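Local coordinates for Polyphosphate:AMP phosphotransferase (Meiothermus ruber H328, PDB 5O6M), which transfers phosphate from inorganic polyphosphate to AMP and ADP, making ADP and ATP, and can also use other nucleoside mono- and diphosphates, at residues D[84-92]-D[110-121]; D[125-134]-D[202-213]. The protein carries 1 engineered substitution. All blocks are in the same frame, centred on the assembly; numbering follows the deposited sequence.

Contact 1 (D[84-92]-D[110-121]); sequences SGVRVASFG and QVPRKGELVIFD. Engineered in segment 110-121: Asp121 (natural residue Asn). With ATP (adenosine-5'-triphosphate), chain X; PO4 (phosphate ion), chain V.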
loop_
_atom_site.group_PDB
_atom_site.type_symbol
_atom_site.label_atom_id
_atom_site.label_comp_id
_atom_site.label_asym_id
_atom_site.label_seq_id
_atom_site.Cartn_x
_atom_site.Cartn_y
_atom_site.Cartn_z
ATOM N N SER D 84 -10.264 6.582 16.285
ATOM C CA SER D 84 -10.083 7.366 15.071
ATOM C C SER D 84 -8.720 8.040 14.998
ATOM O O SER D 84 -8.339 8.509 13.921
ATOM C CB SER D 84 -11.176 8.432 14.968
ATOM O OG SER D 84 -12.462 7.849 15.074
ATOM N N GLY D 85 -7.980 8.096 16.100
ATOM C CA GLY D 85 -6.720 8.808 16.112
ATOM C C GLY D 85 -5.534 7.970 16.541
ATOM O O GLY D 85 -4.386 8.404 16.402
ATOM N N VAL D 86 -5.788 6.774 17.065
ATOM C CA VAL D 86 -4.735 5.884 17.539
ATOM C C VAL D 86 -4.781 4.600 16.722
ATOM O O VAL D 86 -5.836 3.965 16.611
ATOM C CB VAL D 86 -4.876 5.591 19.045
ATOM C CG1 VAL D 86 -6.201 4.899 19.334
ATOM C CG2 VAL D 86 -3.705 4.745 19.541
ATOM N N ARG D 87 -3.636 4.218 16.158
ATOM C CA ARG D 87 -3.518 3.047 15.301
ATOM C C ARG D 87 -2.335 2.199 15.746
ATOM O O ARG D 87 -1.276 2.730 16.089
ATOM C CB ARG D 87 -3.342 3.445 13.832
ATOM C CG ARG D 87 -3.054 2.268 12.912
ATOM C CD ARG D 87 -3.115 2.664 11.448
ATOM N NE ARG D 87 -2.130 3.680 11.087
ATOM C CZ ARG D 87 -0.877 3.413 10.725
ATOM N NH1 ARG D 87 -0.450 2.160 10.686
ATOM N NH2 ARG D 87 -0.050 4.399 10.402
ATOM N N VAL D 88 -2.519 0.882 15.750
ATOM C CA VAL D 88 -1.460 -0.060 16.099
ATOM C C VAL D 88 -0.945 -0.714 14.825
ATOM O O VAL D 88 -1.729 -1.246 14.028
ATOM C CB VAL D 88 -1.955 -1.119 17.100
ATOM C CG1 VAL D 88 -0.844 -2.118 17.409
ATOM C CG2 VAL D 88 -2.456 -0.450 18.368
ATOM N N ALA D 89 0.369 -0.679 14.630
ATOM C CA ALA D 89 1.032 -1.380 13.537
ATOM C C ALA D 89 1.918 -2.463 14.136
ATOM O O ALA D 89 2.886 -2.159 14.844
ATOM C CB ALA D 89 1.852 -0.427 12.666
ATOM N N SER D 90 1.579 -3.718 13.866
ATOM C CA SER D 90 2.330 -4.856 14.369
ATOM C C SER D 90 3.317 -5.327 13.314
ATOM O O SER D 90 3.023 -5.293 12.117
ATOM C CB SER D 90 1.394 -6.008 14.740
ATOM O OG SER D 90 0.521 -5.641 15.785
ATOM N N PHE D 91 4.493 -5.753 13.762
ATOM C CA PHE D 91 5.523 -6.276 12.876
ATOM C C PHE D 91 5.862 -7.696 13.306
ATOM O O PHE D 91 6.375 -7.908 14.410
ATOM C CB PHE D 91 6.767 -5.382 12.879
ATOM C CG PHE D 91 6.529 -4.010 12.303
ATOM C CD1 PHE D 91 6.500 -3.820 10.927
ATOM C CD2 PHE D 91 6.340 -2.914 13.132
ATOM C CE1 PHE D 91 6.282 -2.568 10.387
ATOM C CE2 PHE D 91 6.122 -1.653 12.600
ATOM C CZ PHE D 91 6.091 -1.480 11.226
ATOM N N GLY D 92 5.574 -8.661 12.430
ATOM C CA GLY D 92 5.914 -10.044 12.636
ATOM C C GLY D 92 7.026 -10.496 11.711
ATOM O O GLY D 92 7.773 -9.688 11.149
ATOM N N GLN D 110 4.518 2.539 7.593
ATOM C CA GLN D 110 3.569 2.591 8.695
ATOM C C GLN D 110 3.719 3.810 9.598
ATOM O O GLN D 110 2.985 3.913 10.583
ATOM C CB GLN D 110 3.692 1.319 9.543
ATOM C CG GLN D 110 3.448 0.026 8.788
ATOM C CD GLN D 110 1.995 -0.128 8.391
ATOM O OE1 GLN D 110 1.120 0.539 8.943
ATOM N NE2 GLN D 110 1.723 -1.025 7.450
ATOM N N VAL D 111 4.623 4.737 9.291
ATOM C CA VAL D 111 4.870 5.876 10.177
ATOM C C VAL D 111 3.577 6.667 10.356
ATOM O O VAL D 111 2.710 6.648 9.469
ATOM C CB VAL D 111 5.992 6.780 9.642
ATOM C CG1 VAL D 111 7.281 5.992 9.466
ATOM C CG2 VAL D 111 5.569 7.441 8.342
ATOM N N PRO D 112 3.407 7.375 11.471
ATOM C CA PRO D 112 2.167 8.129 11.674
ATOM C C PRO D 112 2.112 9.351 10.778
ATOM O O PRO D 112 3.129 9.980 10.475
ATOM C CB PRO D 112 2.235 8.529 13.153
ATOM C CG PRO D 112 3.703 8.608 13.437
ATOM C CD PRO D 112 4.319 7.493 12.622
ATOM N N ARG D 113 0.897 9.679 10.344
ATOM C CA ARG D 113 0.657 10.903 9.596
ATOM C C ARG D 113 0.292 12.030 10.562
ATOM O O ARG D 113 0.153 11.828 11.769
ATOM C CB ARG D 113 -0.438 10.689 8.552
ATOM C CG ARG D 113 -1.795 10.288 9.122
ATOM C CD ARG D 113 -2.910 10.791 8.212
ATOM N NE ARG D 113 -2.987 12.250 8.213
ATOM C CZ ARG D 113 -3.413 12.977 7.184
ATOM N NH1 ARG D 113 -3.794 12.381 6.062
ATOM N NH2 ARG D 113 -3.449 14.302 7.275
ATOM N N LYS D 114 0.128 13.236 10.021
ATOM C CA LYS D 114 -0.235 14.379 10.848
ATOM C C LYS D 114 -1.555 14.133 11.568
ATOM O O LYS D 114 -2.527 13.662 10.969
ATOM C CB LYS D 114 -0.314 15.645 10.000
ATOM C CG LYS D 114 1.042 16.124 9.522
ATOM C CD LYS D 114 0.941 17.442 8.791
ATOM C CE LYS D 114 2.321 17.979 8.455
ATOM N NZ LYS D 114 2.249 19.146 7.531
ATOM N N GLY D 115 -1.581 14.445 12.861
ATOM C CA GLY D 115 -2.764 14.255 13.670
ATOM C C GLY D 115 -2.949 12.852 14.198
ATOM O O GLY D 115 -3.949 12.589 14.881
ATOM N N GLU D 116 -2.018 11.945 13.918
ATOM C CA GLU D 116 -2.166 10.537 14.244
ATOM C C GLU D 116 -1.129 10.119 15.277
ATOM O O GLU D 116 -0.008 10.634 15.302
ATOM C CB GLU D 116 -2.023 9.676 12.976
ATOM C CG GLU D 116 -2.316 8.196 13.160
ATOM C CD GLU D 116 -2.001 7.384 11.911
ATOM O OE1 GLU D 116 -1.105 7.797 11.141
ATOM O OE2 GLU D 116 -2.652 6.338 11.696
ATOM N N LEU D 117 -1.516 9.175 16.125
ATOM C CA LEU D 117 -0.612 8.533 17.067
ATOM C C LEU D 117 -0.546 7.059 16.700
ATOM O O LEU D 117 -1.574 6.374 16.682
ATOM C CB LEU D 117 -1.084 8.722 18.512
ATOM C CG LEU D 117 -0.150 8.310 19.656
ATOM C CD1 LEU D 117 -0.690 8.804 20.990
ATOM C CD2 LEU D 117 0.061 6.803 19.705
ATOM N N VAL D 118 0.654 6.574 16.409
ATOM C CA VAL D 118 0.851 5.192 16.003
ATOM C C VAL D 118 1.694 4.484 17.050
ATOM O O VAL D 118 2.699 5.024 17.526
ATOM C CB VAL D 118 1.507 5.093 14.613
ATOM C CG1 VAL D 118 1.917 3.662 14.332
ATOM C CG2 VAL D 118 0.550 5.597 13.539
ATOM N N ILE D 119 1.283 3.271 17.402
ATOM C CA ILE D 119 2.046 2.406 18.287
ATOM C C ILE D 119 2.672 1.317 17.431
ATOM O O ILE D 119 1.960 0.569 16.749
ATOM C CB ILE D 119 1.168 1.809 19.392
ATOM C CG1 ILE D 119 0.524 2.930 20.207
ATOM C CG2 ILE D 119 1.992 0.906 20.293
ATOM C CD1 ILE D 119 -0.762 2.521 20.891
ATOM N N PHE D 120 4.002 1.250 17.440
ATOM C CA PHE D 120 4.717 0.142 16.819
ATOM C C PHE D 120 4.770 -1.013 17.814
ATOM O O PHE D 120 5.483 -0.947 18.821
ATOM C CB PHE D 120 6.116 0.568 16.380
ATOM C CG PHE D 120 6.152 1.251 15.037
ATOM C CD1 PHE D 120 4.979 1.553 14.361
ATOM C CD2 PHE D 120 7.363 1.571 14.440
ATOM C CE1 PHE D 120 5.014 2.176 13.119
ATOM C CE2 PHE D 120 7.404 2.192 13.201
ATOM C CZ PHE D 120 6.231 2.495 12.539
ATOM N N ASP D 121 3.993 -2.059 17.543
ATOM C CA ASP D 121 4.022 -3.292 18.327
ATOM C C ASP D 121 5.146 -4.138 17.743
ATOM O O ASP D 121 4.960 -4.879 16.776
ATOM C CB ASP D 121 2.670 -3.993 18.274
ATOM C CG ASP D 121 2.721 -5.413 18.800
ATOM O OD1 ASP D 121 3.593 -5.713 19.638
ATOM O OD2 ASP D 121 1.881 -6.231 18.371
HETATM P PG ATP X . 3.915 -11.211 19.672
HETATM O O1G ATP X . 4.321 -9.851 19.173
HETATM O O2G ATP X . 5.014 -11.897 20.479
HETATM O O3G ATP X . 2.633 -11.177 20.515
HETATM P PB ATP X . 2.328 -12.756 17.756
HETATM O O1B ATP X . 2.208 -14.219 17.937
HETATM O O2B ATP X . 1.155 -11.913 18.257
HETATM O O3B ATP X . 3.647 -12.181 18.438
HETATM P PA ATP X . 3.594 -11.555 15.359
HETATM O O1A ATP X . 3.297 -10.111 15.464
HETATM O O2A ATP X . 3.483 -12.111 13.941
HETATM O O3A ATP X . 2.548 -12.390 16.223
HETATM O "O5'" ATP X . 5.143 -11.860 15.811
HETATM C "C5'" ATP X . 5.778 -13.095 15.419
HETATM C "C4'" ATP X . 7.286 -13.012 15.470
HETATM O "O4'" ATP X . 7.801 -12.137 14.442
HETATM C "C3'" ATP X . 7.913 -12.535 16.790
HETATM O "O3'" ATP X . 8.567 -13.627 17.426
HETATM C "C2'" ATP X . 8.936 -11.472 16.347
HETATM O "O2'" ATP X . 10.186 -11.579 17.017
HETATM C "C1'" ATP X . 9.104 -11.824 14.875
HETATM N N9 ATP X . 9.673 -10.767 14.044
HETATM C C8 ATP X . 9.320 -9.444 14.001
HETATM N N7 ATP X . 10.091 -8.709 13.235
HETATM C C5 ATP X . 11.014 -9.615 12.734
HETATM C C6 ATP X . 12.117 -9.467 11.869
HETATM N N6 ATP X . 12.525 -8.295 11.376
HETATM N N1 ATP X . 12.823 -10.577 11.559
HETATM C C2 ATP X . 12.455 -11.744 12.094
HETATM N N3 ATP X . 11.448 -12.002 12.931
HETATM C C4 ATP X . 10.762 -10.889 13.214
HETATM P P PO4 V . -4.230 8.913 4.902
HETATM O O1 PO4 V . -5.266 9.017 5.997
HETATM O O2 PO4 V . -4.863 9.164 3.554
HETATM O O3 PO4 V . -3.147 9.940 5.131
HETATM O O4 PO4 V . -3.626 7.530 4.925
#

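Contact 2 (D[125-134]-D[202-213]); sequences YEDVLVVRVK and LWDRYQEAYEAA. With ATP (adenosine-5'-triphosphate), chain X; PO4 (phosphate ion), chain Z.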
loop_
_atom_site.group_PDB
_atom_site.type_symbol
_atom_site.label_atom_id
_atom_site.label_comp_id
_atom_site.label_asym_id
_atom_site.label_seq_id
_atom_site.Cartn_x
_atom_site.Cartn_y
_atom_site.Cartn_z
ATOM N N TYR D 125 13.506 -2.307 15.180
ATOM C CA TYR D 125 14.561 -2.780 16.067
ATOM C C TYR D 125 14.697 -4.296 16.035
ATOM O O TYR D 125 15.781 -4.813 16.322
ATOM C CB TYR D 125 14.310 -2.281 17.496
ATOM C CG TYR D 125 14.616 -0.806 17.623
ATOM C CD1 TYR D 125 15.918 -0.363 17.800
ATOM C CD2 TYR D 125 13.608 0.143 17.539
ATOM C CE1 TYR D 125 16.211 0.986 17.896
ATOM C CE2 TYR D 125 13.890 1.496 17.636
ATOM C CZ TYR D 125 15.196 1.910 17.813
ATOM O OH TYR D 125 15.491 3.253 17.912
ATOM N N GLU D 126 13.640 -5.016 15.650
ATOM C CA GLU D 126 13.756 -6.460 15.476
ATOM C C GLU D 126 14.848 -6.834 14.482
ATOM O O GLU D 126 15.364 -7.956 14.540
ATOM C CB GLU D 126 12.415 -7.049 15.030
ATOM C CG GLU D 126 11.307 -6.929 16.065
ATOM C CD GLU D 126 11.512 -7.854 17.255
ATOM O OE1 GLU D 126 12.158 -8.910 17.084
ATOM O OE2 GLU D 126 11.024 -7.530 18.360
ATOM N N ASP D 127 15.206 -5.935 13.565
ATOM C CA ASP D 127 16.244 -6.225 12.584
ATOM C C ASP D 127 17.655 -6.041 13.132
ATOM O O ASP D 127 18.620 -6.211 12.377
ATOM C CB ASP D 127 16.041 -5.366 11.333
ATOM C CG ASP D 127 14.842 -5.812 10.513
ATOM O OD1 ASP D 127 14.902 -6.912 9.922
ATOM O OD2 ASP D 127 13.837 -5.072 10.457
ATOM N N VAL D 128 17.801 -5.697 14.412
ATOM C CA VAL D 128 19.087 -5.780 15.096
ATOM C C VAL D 128 18.885 -6.525 16.410
ATOM O O VAL D 128 19.720 -6.446 17.319
ATOM C CB VAL D 128 19.701 -4.391 15.341
ATOM C CG1 VAL D 128 20.032 -3.715 14.017
ATOM C CG2 VAL D 128 18.780 -3.543 16.204
ATOM N N LEU D 129 17.775 -7.253 16.519
ATOM C CA LEU D 129 17.498 -8.050 17.710
ATOM C C LEU D 129 17.438 -9.526 17.342
ATOM O O LEU D 129 18.468 -10.207 17.328
ATOM C CB LEU D 129 16.191 -7.603 18.372
ATOM C CG LEU D 129 16.187 -6.205 18.992
ATOM C CD1 LEU D 129 14.774 -5.798 19.373
ATOM C CD2 LEU D 129 17.101 -6.163 20.211
ATOM N N VAL D 130 16.241 -10.031 17.038
ATOM C CA VAL D 130 16.127 -11.419 16.598
ATOM C C VAL D 130 17.025 -11.667 15.389
ATOM O O VAL D 130 17.590 -12.755 15.232
ATOM C CB VAL D 130 14.657 -11.779 16.308
ATOM C CG1 VAL D 130 14.093 -10.898 15.200
ATOM C CG2 VAL D 130 14.541 -13.250 15.939
ATOM N N VAL D 131 17.164 -10.667 14.514
ATOM C CA VAL D 131 18.037 -10.814 13.351
ATOM C C VAL D 131 19.482 -11.002 13.795
ATOM O O VAL D 131 20.234 -11.787 13.205
ATOM C CB VAL D 131 17.883 -9.604 12.411
ATOM C CG1 VAL D 131 19.041 -9.551 11.414
ATOM C CG2 VAL D 131 16.550 -9.660 11.686
ATOM N N ARG D 132 19.897 -10.278 14.837
ATOM C CA ARG D 132 21.247 -10.426 15.369
ATOM C C ARG D 132 21.396 -11.705 16.189
ATOM O O ARG D 132 22.354 -12.463 16.004
ATOM C CB ARG D 132 21.610 -9.201 16.206
ATOM C CG ARG D 132 22.603 -9.474 17.328
ATOM C CD ARG D 132 23.091 -8.173 17.940
ATOM N NE ARG D 132 23.760 -8.375 19.223
ATOM C CZ ARG D 132 24.643 -7.529 19.746
ATOM N NH1 ARG D 132 24.982 -6.428 19.089
ATOM N NH2 ARG D 132 25.196 -7.790 20.923
ATOM N N VAL D 133 20.454 -11.961 17.099
ATOM C CA VAL D 133 20.591 -13.092 18.016
ATOM C C VAL D 133 20.666 -14.404 17.247
ATOM O O VAL D 133 21.437 -15.304 17.600
ATOM C CB VAL D 133 19.436 -13.099 19.034
ATOM C CG1 VAL D 133 19.350 -14.452 19.723
ATOM C CG2 VAL D 133 19.624 -11.985 20.053
ATOM N N LYS D 134 19.866 -14.538 16.193
ATOM C CA LYS D 134 19.825 -15.753 15.391
ATOM C C LYS D 134 20.624 -15.628 14.103
ATOM O O LYS D 134 20.485 -16.475 13.214
ATOM C CB LYS D 134 18.376 -16.137 15.084
ATOM C CG LYS D 134 17.563 -16.446 16.324
ATOM C CD LYS D 134 16.149 -16.888 15.976
ATOM C CE LYS D 134 15.337 -17.159 17.237
ATOM N NZ LYS D 134 13.888 -17.350 16.948
ATOM N N LEU D 202 17.656 -18.455 24.808
ATOM C CA LEU D 202 18.620 -17.446 24.382
ATOM C C LEU D 202 18.509 -16.142 25.176
ATOM O O LEU D 202 18.928 -15.092 24.678
ATOM C CB LEU D 202 18.455 -17.152 22.888
ATOM C CG LEU D 202 18.791 -18.245 21.877
ATOM C CD1 LEU D 202 18.142 -17.939 20.541
ATOM C CD2 LEU D 202 20.297 -18.369 21.712
ATOM N N TRP D 203 17.944 -16.184 26.384
ATOM C CA TRP D 203 17.659 -14.960 27.133
ATOM C C TRP D 203 18.846 -14.000 27.153
ATOM O O TRP D 203 18.692 -12.798 26.908
ATOM C CB TRP D 203 17.246 -15.313 28.563
ATOM C CG TRP D 203 17.102 -14.119 29.460
ATOM C CD1 TRP D 203 18.096 -13.491 30.151
ATOM C CD2 TRP D 203 15.885 -13.437 29.799
ATOM N NE1 TRP D 203 17.582 -12.445 30.876
ATOM C CE2 TRP D 203 16.226 -12.391 30.682
ATOM C CE3 TRP D 203 14.545 -13.601 29.435
ATOM C CZ2 TRP D 203 15.277 -11.516 31.206
ATOM C CZ3 TRP D 203 13.604 -12.732 29.959
ATOM C CH2 TRP D 203 13.975 -11.703 30.834
ATOM N N ASP D 204 20.046 -14.512 27.440
ATOM C CA ASP D 204 21.189 -13.620 27.630
ATOM C C ASP D 204 21.624 -12.970 26.323
ATOM O O ASP D 204 21.975 -11.783 26.301
ATOM C CB ASP D 204 22.349 -14.374 28.278
ATOM C CG ASP D 204 22.036 -14.812 29.696
ATOM O OD1 ASP D 204 21.517 -13.979 30.470
ATOM O OD2 ASP D 204 22.307 -15.983 30.038
ATOM N N ARG D 205 21.619 -13.723 25.221
ATOM C CA ARG D 205 21.977 -13.116 23.946
ATOM C C ARG D 205 20.978 -12.037 23.543
ATOM O O ARG D 205 21.366 -11.028 22.942
ATOM C CB ARG D 205 22.094 -14.184 22.861
ATOM C CG ARG D 205 23.337 -15.057 22.987
ATOM C CD ARG D 205 23.679 -15.712 21.657
ATOM N NE ARG D 205 23.684 -17.171 21.737
ATOM C CZ ARG D 205 24.781 -17.914 21.843
ATOM N NH1 ARG D 205 24.685 -19.236 21.909
ATOM N NH2 ARG D 205 25.976 -17.339 21.878
ATOM N N TYR D 206 19.695 -12.221 23.874
ATOM C CA TYR D 206 18.708 -11.172 23.622
ATOM C C TYR D 206 18.954 -9.947 24.495
ATOM O O TYR D 206 18.868 -8.811 24.013
ATOM C CB TYR D 206 17.290 -11.704 23.839
ATOM C CG TYR D 206 16.649 -12.294 22.601
ATOM C CD1 TYR D 206 16.460 -13.661 22.469
ATOM C CD2 TYR D 206 16.236 -11.474 21.559
ATOM C CE1 TYR D 206 15.872 -14.196 21.332
ATOM C CE2 TYR D 206 15.649 -11.997 20.421
ATOM C CZ TYR D 206 15.470 -13.358 20.312
ATOM O OH TYR D 206 14.886 -13.880 19.178
ATOM N N GLN D 207 19.246 -10.150 25.782
ATOM C CA GLN D 207 19.528 -9.015 26.655
ATOM C C GLN D 207 20.714 -8.207 26.143
ATOM O O GLN D 207 20.708 -6.972 26.202
ATOM C CB GLN D 207 19.780 -9.494 28.085
ATOM C CG GLN D 207 18.589 -10.193 28.717
ATOM C CD GLN D 207 17.523 -9.221 29.178
ATOM O OE1 GLN D 207 17.743 -8.431 30.097
ATOM N NE2 GLN D 207 16.362 -9.271 28.541
ATOM N N GLU D 208 21.746 -8.889 25.647
ATOM C CA GLU D 208 22.896 -8.187 25.088
ATOM C C GLU D 208 22.499 -7.370 23.866
ATOM O O GLU D 208 22.935 -6.224 23.706
ATOM C CB GLU D 208 23.995 -9.190 24.740
ATOM C CG GLU D 208 24.603 -9.869 25.955
ATOM C CD GLU D 208 25.450 -11.072 25.599
ATOM O OE1 GLU D 208 25.577 -11.380 24.395
ATOM O OE2 GLU D 208 25.985 -11.716 26.527
ATOM N N ALA D 209 21.674 -7.947 22.988
ATOM C CA ALA D 209 21.235 -7.217 21.804
ATOM C C ALA D 209 20.437 -5.978 22.190
ATOM O O ALA D 209 20.596 -4.914 21.579
ATOM C CB ALA D 209 20.412 -8.131 20.896
ATOM N N TYR D 210 19.574 -6.095 23.203
ATOM C CA TYR D 210 18.801 -4.933 23.628
ATOM C C TYR D 210 19.707 -3.836 24.174
ATOM O O TYR D 210 19.517 -2.655 23.861
ATOM C CB TYR D 210 17.750 -5.339 24.660
ATOM C CG TYR D 210 16.408 -5.673 24.050
ATOM C CD1 TYR D 210 15.627 -4.683 23.464
ATOM C CD2 TYR D 210 15.911 -6.971 24.068
ATOM C CE1 TYR D 210 14.394 -4.977 22.905
ATOM C CE2 TYR D 210 14.677 -7.276 23.513
ATOM C CZ TYR D 210 13.924 -6.273 22.934
ATOM O OH TYR D 210 12.698 -6.566 22.381
ATOM N N GLU D 211 20.699 -4.200 24.987
ATOM C CA GLU D 211 21.621 -3.189 25.495
ATOM C C GLU D 211 22.385 -2.529 24.353
ATOM O O GLU D 211 22.574 -1.307 24.345
ATOM C CB GLU D 211 22.579 -3.802 26.516
ATOM C CG GLU D 211 23.542 -2.785 27.118
ATOM C CD GLU D 211 24.407 -3.364 28.222
ATOM O OE1 GLU D 211 25.543 -3.794 27.932
ATOM O OE2 GLU D 211 23.941 -3.389 29.382
ATOM N N ALA D 212 22.845 -3.326 23.387
ATOM C CA ALA D 212 23.545 -2.762 22.237
ATOM C C ALA D 212 22.626 -1.841 21.445
ATOM O O ALA D 212 22.999 -0.713 21.101
ATOM C CB ALA D 212 24.085 -3.884 21.351
ATOM N N ALA D 213 21.417 -2.315 21.135
ATOM C CA ALA D 213 20.469 -1.502 20.380
ATOM C C ALA D 213 20.139 -0.213 21.122
ATOM O O ALA D 213 20.151 0.876 20.537
ATOM C CB ALA D 213 19.199 -2.304 20.100
HETATM P PG ATP X . 3.915 -11.211 19.672
HETATM O O1G ATP X . 4.321 -9.851 19.173
HETATM O O2G ATP X . 5.014 -11.897 20.479
HETATM O O3G ATP X . 2.633 -11.177 20.515
HETATM P PB ATP X . 2.328 -12.756 17.756
HETATM O O1B ATP X . 2.208 -14.219 17.937
HETATM O O2B ATP X . 1.155 -11.913 18.257
HETATM O O3B ATP X . 3.647 -12.181 18.438
HETATM P PA ATP X . 3.594 -11.555 15.359
HETATM O O1A ATP X . 3.297 -10.111 15.464
HETATM O O2A ATP X . 3.483 -12.111 13.941
HETATM O O3A ATP X . 2.548 -12.390 16.223
HETATM O "O5'" ATP X . 5.143 -11.860 15.811
HETATM C "C5'" ATP X . 5.778 -13.095 15.419
HETATM C "C4'" ATP X . 7.286 -13.012 15.470
HETATM O "O4'" ATP X . 7.801 -12.137 14.442
HETATM C "C3'" ATP X . 7.913 -12.535 16.790
HETATM O "O3'" ATP X . 8.567 -13.627 17.426
HETATM C "C2'" ATP X . 8.936 -11.472 16.347
HETATM O "O2'" ATP X . 10.186 -11.579 17.017
HETATM C "C1'" ATP X . 9.104 -11.824 14.875
HETATM N N9 ATP X . 9.673 -10.767 14.044
HETATM C C8 ATP X . 9.320 -9.444 14.001
HETATM N N7 ATP X . 10.091 -8.709 13.235
HETATM C C5 ATP X . 11.014 -9.615 12.734
HETATM C C6 ATP X . 12.117 -9.467 11.869
HETATM N N6 ATP X . 12.525 -8.295 11.376
HETATM N N1 ATP X . 12.823 -10.577 11.559
HETATM C C2 ATP X . 12.455 -11.744 12.094
HETATM N N3 ATP X . 11.448 -12.002 12.931
HETATM C C4 ATP X . 10.762 -10.889 13.214
HETATM P P PO4 Z . 28.032 -5.118 21.520
HETATM O O1 PO4 Z . 27.165 -4.597 22.642
HETATM O O2 PO4 Z . 27.992 -6.628 21.501
HETATM O O3 PO4 Z . 29.453 -4.657 21.741
HETATM O O4 PO4 Z . 27.533 -4.589 20.195
HETATM O O HOH W 1 21.097 -5.258 18.994
#

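Contact 1 (D[84-92]-D[110-121])
Arg87 meets Glu116 and Gln110 because its CG lies opposite the backbone N (chi1 173°) and the chain then bends about the CG-CD bond (chi3 61°), turning the guanidinium over the neighbouring strand; Glu116, fully extended, reaches out to it. Arg87 NE donates to Glu116 OE2 at 2.8 Å, a salt bridge. OE2 lies near the guanidinium plane, whereas NE meets it on the syn side, well out of the carboxylate plane. Arg87 NH2 bonds Gln110 O at 3.1 Å from above the carbonyl plane, whereas the bond from NH1 to Gln110 OE1 is bent and weak. Val118 CG2 covers one guanidinium face, 3.4 Å from Arg87 NH2. Glu116 is itself positioned by the type II turn 113-116, where its OE1 accepts Arg113 N at 2.9 Å.

Six backbone hydrogen bonds, from Leu117 N to Gly85 O through Phe91 N to Asp121 O, pair 86-90 with 117-121 as parallel strands in the P-loop NTPase sheet, where 86-90 is an outermost strand within this chain. Near the nucleotide, Phe91 drives an edge into the face of Phe120, a T-shaped pair with Phe91 CE2 3.8 Å from Phe120 CG and planes at 82°. On the other face of the sheet, shared with Val88 and Ile119, Ser90 OG donates to the anti side of Asp121 OD2 at 3.0 Å. Asp121 is an engineered replacement of the natural Asn.

Lys70 is shared between Asp121 OD1, in a salt bridge, and ATP, so this carboxylate probably alters the charge balance beside the triphosphate.

Contact 2 (D[125-134]-D[202-213])
A single water joins Val128 O to Ala209 O by donating to both, 2.7 Å from Ala209 O, which also accepts the helical bond of Ala213 N. No direct hydrogen bond crosses between the short helix 130-133 and helix 203-217, which pack here beside the adenosine pocket of the P-loop kinase fold. Two methyl groups lie over tyrosine faces. Leu129 CD2 sits 3.8 Å from the Tyr210 ring centroid, only 9° off the normal, and is therefore centred on the face in a CH-pi contact. Val133 CG2 lies over Tyr206 less centrally, 3.9 Å from the ring centroid and 18° off the normal, while its CG1 meets Leu202 CD1. Tyr206 OH bonds to Asp199 and Tyr210 OH to Gln63, which should limit how the two rings can shift.

Arg132 stretches across Ala209, with Ala209 CA over one guanidinium face. Arg132 NH2 holds a phosphate ion, probably from the crystallisation liquor, through O2 at 3.1 Å. Val130 splits its branches between protein and nucleotide: with CG1 set between the backbone N and carbonyl carbon (chi1 61°), that methyl rests 3.6 Å from ATP C2, while Val130 CG2 touches Tyr206 OH at 3.3 Å.

In the fold
Both contacts are largely buried and both touch ATP, but from separate parts of the fold: their centres are 24 Å apart, and segment 110-121 leads almost directly into 125-134. Contact 1 lies in the parallel sheet itself, nearer the chain centre, and is held by regular backbone bonds, with Arg87-Glu116 toward the turn and Asp121, paired with Lys70, toward ATP. Contact 2 joins two helices farther out, and its chemistry is mostly apolar, in contrast to the backbone pairing of contact 1. Other subunits reach contact 1, whereas none touches the segments of contact 2. Phe91 and Gly92 meet the base at C8 through their carbonyl oxygens; Val130 and Val131 approach its C2 and N1 with side-chain methyls.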